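Local coordinates for protein endo-beta-1,4-mannanase (PDB 4CD8) that hydrolyses beta-1,4-mannosidic linkages inside mannan chains, as an endo-acting mannanase of glycoside hydrolase family 113, at residues 52-64 / 107-119. Numbering follows the deposited sequence. Where two conformers were deposited one is given.
Sequences AGLMEHPGDPAIA and IRFEKEHGPDLES
Arg108 N donates to Pro58 O at 3.0 Å, coming from above the carbonyl plane, in the one direct hydrogen bond between 52-64 and 107-119. Next to it, Gly59 CA makes a CH...O contact with Arg108 O (3.2 Å), so peptide groups meet closely where the type I turn from His57 to Asp60 reaches 107-119. A water donates to Gly59 O (2.7 Å) and accepts a weak bond from Glu110 N; in one of the two conformers of Glu118 it also donates to Glu118 OE1.

The Phe109 ring fills the middle, its CG anti to the carbonyl carbon (chi1 -59°), which swings the ring toward the turn. CE1 lies 3.4 Å from Gly59 C, the carbonyl carbon of Asp60 sits at the ring edge, and Pro61 CD packs obliquely against CE1. Ser119 O lies over one face, offset toward the rim; Trp120 and Trp123 of helix 120-140 complete the aromatic cluster. Deeper in, the bend of Met55 at chi3 (69°) brings CE to within 3.9 Å of Ile107 CG2, the two side chains crossing at about a right angle, and also near Phe109 CZ. With an alanine in place of Phe109, a gap would probably open beside the Gly59-Asp60 peptide, Pro61 CD would lose the ring it packs on, and Met55 CE one of its aromatic neighbours.

The contact joins the loops that follow the neighbouring parallel strands 46-55 and 89-98 of the TIM barrel. The side chain of Ile107 is about 12 Å from the bound inhibitor, and Arg104, earlier in the second loop, lines the pockets of both the bound mannose and the imidazole inhibitor. No salt bridge crosses the contact: with backbone groups making the direct bond and Phe109 packing on peptide atoms, the join depends on the turn's backbone shape as well as on side chains.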
# COMPACT_ATOMS: atom_id res chain seq x y z
N ALA A 52 -9.87 3.37 -1.08
CA ALA A 52 -9.78 4.82 -1.01
C ALA A 52 -11.09 5.50 -0.75
O ALA A 52 -12.06 5.30 -1.51
CB ALA A 52 -9.16 5.39 -2.28
N GLY A 53 -11.12 6.30 0.29
CA GLY A 53 -12.12 7.34 0.45
C GLY A 53 -11.87 8.45 -0.55
O GLY A 53 -10.82 8.49 -1.19
N LEU A 54 -12.87 9.32 -0.74
CA LEU A 54 -12.78 10.34 -1.77
C LEU A 54 -12.92 11.74 -1.19
O LEU A 54 -13.86 12.04 -0.45
CB LEU A 54 -13.85 10.14 -2.86
CG LEU A 54 -13.70 8.89 -3.74
CD1 LEU A 54 -14.91 8.76 -4.67
CD2 LEU A 54 -12.41 8.98 -4.55
N MET A 55 -11.99 12.58 -1.59
CA MET A 55 -12.05 13.98 -1.33
C MET A 55 -12.66 14.65 -2.52
O MET A 55 -12.31 14.36 -3.66
CB MET A 55 -10.68 14.56 -1.07
CG MET A 55 -10.19 14.19 0.32
SD MET A 55 -8.44 14.50 0.58
CE MET A 55 -8.43 16.31 0.56
N GLU A 56 -13.56 15.55 -2.20
CA GLU A 56 -14.26 16.34 -3.16
C GLU A 56 -13.25 17.20 -3.97
O GLU A 56 -13.33 17.27 -5.19
CB GLU A 56 -15.29 17.16 -2.37
CG GLU A 56 -16.28 17.90 -3.23
CD GLU A 56 -17.52 17.11 -3.62
OE1 GLU A 56 -17.70 15.93 -3.25
OE2 GLU A 56 -18.35 17.76 -4.31
N HIS A 57 -12.27 17.80 -3.32
CA HIS A 57 -11.20 18.47 -4.06
C HIS A 57 -10.04 18.49 -3.08
O HIS A 57 -10.22 18.19 -1.91
CB HIS A 57 -11.58 19.92 -4.49
CG HIS A 57 -12.33 20.03 -5.80
ND1 HIS A 57 -11.77 19.76 -7.03
CD2 HIS A 57 -13.60 20.45 -6.05
CE1 HIS A 57 -12.67 19.98 -7.98
NE2 HIS A 57 -13.79 20.40 -7.41
N PRO A 58 -8.86 18.84 -3.57
CA PRO A 58 -7.62 18.70 -2.78
C PRO A 58 -7.41 19.79 -1.73
O PRO A 58 -6.56 19.61 -0.86
CB PRO A 58 -6.51 18.76 -3.83
CG PRO A 58 -7.10 19.50 -4.97
CD PRO A 58 -8.56 19.16 -4.98
N GLY A 59 -8.20 20.85 -1.76
CA GLY A 59 -8.24 21.87 -0.73
C GLY A 59 -9.52 21.87 0.10
O GLY A 59 -9.77 22.83 0.81
N ASP A 60 -10.31 20.79 0.01
CA ASP A 60 -11.53 20.62 0.82
C ASP A 60 -11.26 19.54 1.91
O ASP A 60 -10.80 18.45 1.60
CB ASP A 60 -12.69 20.24 -0.13
CG ASP A 60 -14.02 20.06 0.55
OD1 ASP A 60 -14.08 19.89 1.79
OD2 ASP A 60 -15.05 20.10 -0.17
N PRO A 61 -11.50 19.87 3.20
CA PRO A 61 -11.18 18.88 4.23
C PRO A 61 -12.11 17.66 4.30
O PRO A 61 -11.85 16.73 5.07
CB PRO A 61 -11.29 19.69 5.53
CG PRO A 61 -12.25 20.80 5.21
CD PRO A 61 -11.92 21.15 3.79
N ALA A 62 -13.20 17.68 3.55
CA ALA A 62 -14.18 16.59 3.58
C ALA A 62 -13.64 15.35 2.93
O ALA A 62 -13.02 15.41 1.88
CB ALA A 62 -15.46 17.03 2.85
N ILE A 63 -13.94 14.21 3.55
CA ILE A 63 -13.64 12.90 3.02
C ILE A 63 -14.88 12.00 3.03
O ILE A 63 -15.57 11.83 4.05
CB ILE A 63 -12.52 12.19 3.83
CG1 ILE A 63 -11.30 13.11 4.02
CG2 ILE A 63 -12.13 10.91 3.12
CD1 ILE A 63 -10.26 12.53 4.96
N ALA A 64 -15.15 11.41 1.87
CA ALA A 64 -16.26 10.47 1.70
C ALA A 64 -15.75 9.05 1.78
O ALA A 64 -14.94 8.62 0.97
CB ALA A 64 -16.95 10.73 0.35
N ILE A 107 -2.41 17.27 -1.72
CA ILE A 107 -3.48 18.00 -1.04
C ILE A 107 -2.91 19.16 -0.24
O ILE A 107 -1.78 19.12 0.24
CB ILE A 107 -4.38 17.10 -0.19
CG1 ILE A 107 -3.66 16.51 1.01
CG2 ILE A 107 -4.94 16.00 -1.09
CD1 ILE A 107 -4.62 15.83 1.98
N ARG A 108 -3.66 20.25 -0.18
CA ARG A 108 -3.17 21.45 0.49
C ARG A 108 -4.30 22.36 0.90
O ARG A 108 -5.28 22.47 0.20
CB ARG A 108 -2.18 22.21 -0.41
CG ARG A 108 -1.64 23.47 0.25
CD ARG A 108 -0.37 23.94 -0.40
NE ARG A 108 0.71 22.97 -0.22
CZ ARG A 108 2.00 23.26 -0.29
NH1 ARG A 108 2.39 24.51 -0.54
NH2 ARG A 108 2.91 22.30 -0.12
N PHE A 109 -4.11 23.07 2.02
CA PHE A 109 -5.14 23.93 2.63
C PHE A 109 -4.69 25.36 2.82
O PHE A 109 -3.52 25.62 3.06
CB PHE A 109 -5.61 23.31 3.92
CG PHE A 109 -6.17 21.96 3.68
CD1 PHE A 109 -7.45 21.83 3.23
CD2 PHE A 109 -5.36 20.83 3.73
CE1 PHE A 109 -7.95 20.60 2.89
CE2 PHE A 109 -5.86 19.59 3.40
CZ PHE A 109 -7.16 19.48 2.96
N GLU A 110 -5.66 26.29 2.69
CA GLU A 110 -5.43 27.74 2.85
C GLU A 110 -4.89 28.11 4.23
O GLU A 110 -4.12 29.07 4.36
CB GLU A 110 -6.74 28.51 2.59
N LYS A 111 -5.30 27.35 5.24
CA LYS A 111 -5.02 27.68 6.64
C LYS A 111 -4.43 26.44 7.35
O LYS A 111 -4.78 25.29 7.04
CB LYS A 111 -6.32 28.09 7.35
CG LYS A 111 -7.10 29.27 6.76
CD LYS A 111 -6.52 30.63 7.14
CE LYS A 111 -7.41 31.87 6.91
NZ LYS A 111 -7.39 32.47 5.55
N GLU A 112 -3.58 26.69 8.34
CA GLU A 112 -3.11 25.61 9.22
C GLU A 112 -4.20 25.17 10.20
O GLU A 112 -4.44 23.99 10.36
CB GLU A 112 -1.87 26.03 10.04
CG GLU A 112 -1.27 24.88 10.87
CD GLU A 112 -0.54 23.85 10.04
OE1 GLU A 112 -0.38 24.08 8.81
OE2 GLU A 112 -0.12 22.79 10.60
N HIS A 113 -4.86 26.14 10.85
CA HIS A 113 -5.83 25.81 11.90
C HIS A 113 -7.21 26.35 11.58
O HIS A 113 -7.36 27.22 10.72
CB HIS A 113 -5.36 26.38 13.25
CG HIS A 113 -4.13 25.72 13.77
ND1 HIS A 113 -2.90 26.33 13.80
CD2 HIS A 113 -3.94 24.46 14.24
CE1 HIS A 113 -2.01 25.50 14.29
NE2 HIS A 113 -2.62 24.36 14.57
N GLY A 114 -8.19 25.83 12.34
CA GLY A 114 -9.59 26.20 12.25
C GLY A 114 -10.42 24.98 11.93
O GLY A 114 -10.47 24.57 10.77
N PRO A 115 -11.09 24.39 12.94
CA PRO A 115 -11.96 23.23 12.71
C PRO A 115 -13.02 23.41 11.60
O PRO A 115 -13.37 22.44 10.93
CB PRO A 115 -12.60 23.01 14.07
CG PRO A 115 -11.55 23.45 15.02
CD PRO A 115 -11.01 24.70 14.38
N ASP A 116 -13.54 24.63 11.43
CA ASP A 116 -14.58 24.87 10.44
C ASP A 116 -14.07 25.63 9.25
O ASP A 116 -14.84 26.03 8.36
CB ASP A 116 -15.73 25.61 11.09
CG ASP A 116 -16.34 24.81 12.19
OD1 ASP A 116 -16.32 23.55 12.09
OD2 ASP A 116 -16.83 25.43 13.15
N LEU A 117 -12.76 25.79 9.18
CA LEU A 117 -12.16 26.45 8.03
C LEU A 117 -11.59 25.41 7.06
O LEU A 117 -11.57 24.21 7.35
CB LEU A 117 -11.09 27.45 8.48
CG LEU A 117 -11.52 28.47 9.54
CD1 LEU A 117 -10.38 29.42 9.91
CD2 LEU A 117 -12.76 29.24 9.06
N GLU A 118 -11.16 25.85 5.89
CA GLU A 118 -10.49 24.98 4.93
C GLU A 118 -9.04 24.86 5.37
O GLU A 118 -8.15 25.52 4.82
CB GLU A 118 -10.59 25.52 3.49
CG GLU A 118 -12.01 25.43 2.94
CD GLU A 118 -12.16 25.79 1.46
OE1 GLU A 118 -11.15 26.06 0.76
OE2 GLU A 118 -13.33 25.80 1.00
N SER A 119 -8.81 24.04 6.40
CA SER A 119 -7.53 24.00 7.10
C SER A 119 -6.94 22.59 7.21
O SER A 119 -7.68 21.61 7.15
CB SER A 119 -7.72 24.52 8.52
OG SER A 119 -8.54 23.64 9.26
O HOH W 1 -8.42 25.19 0.89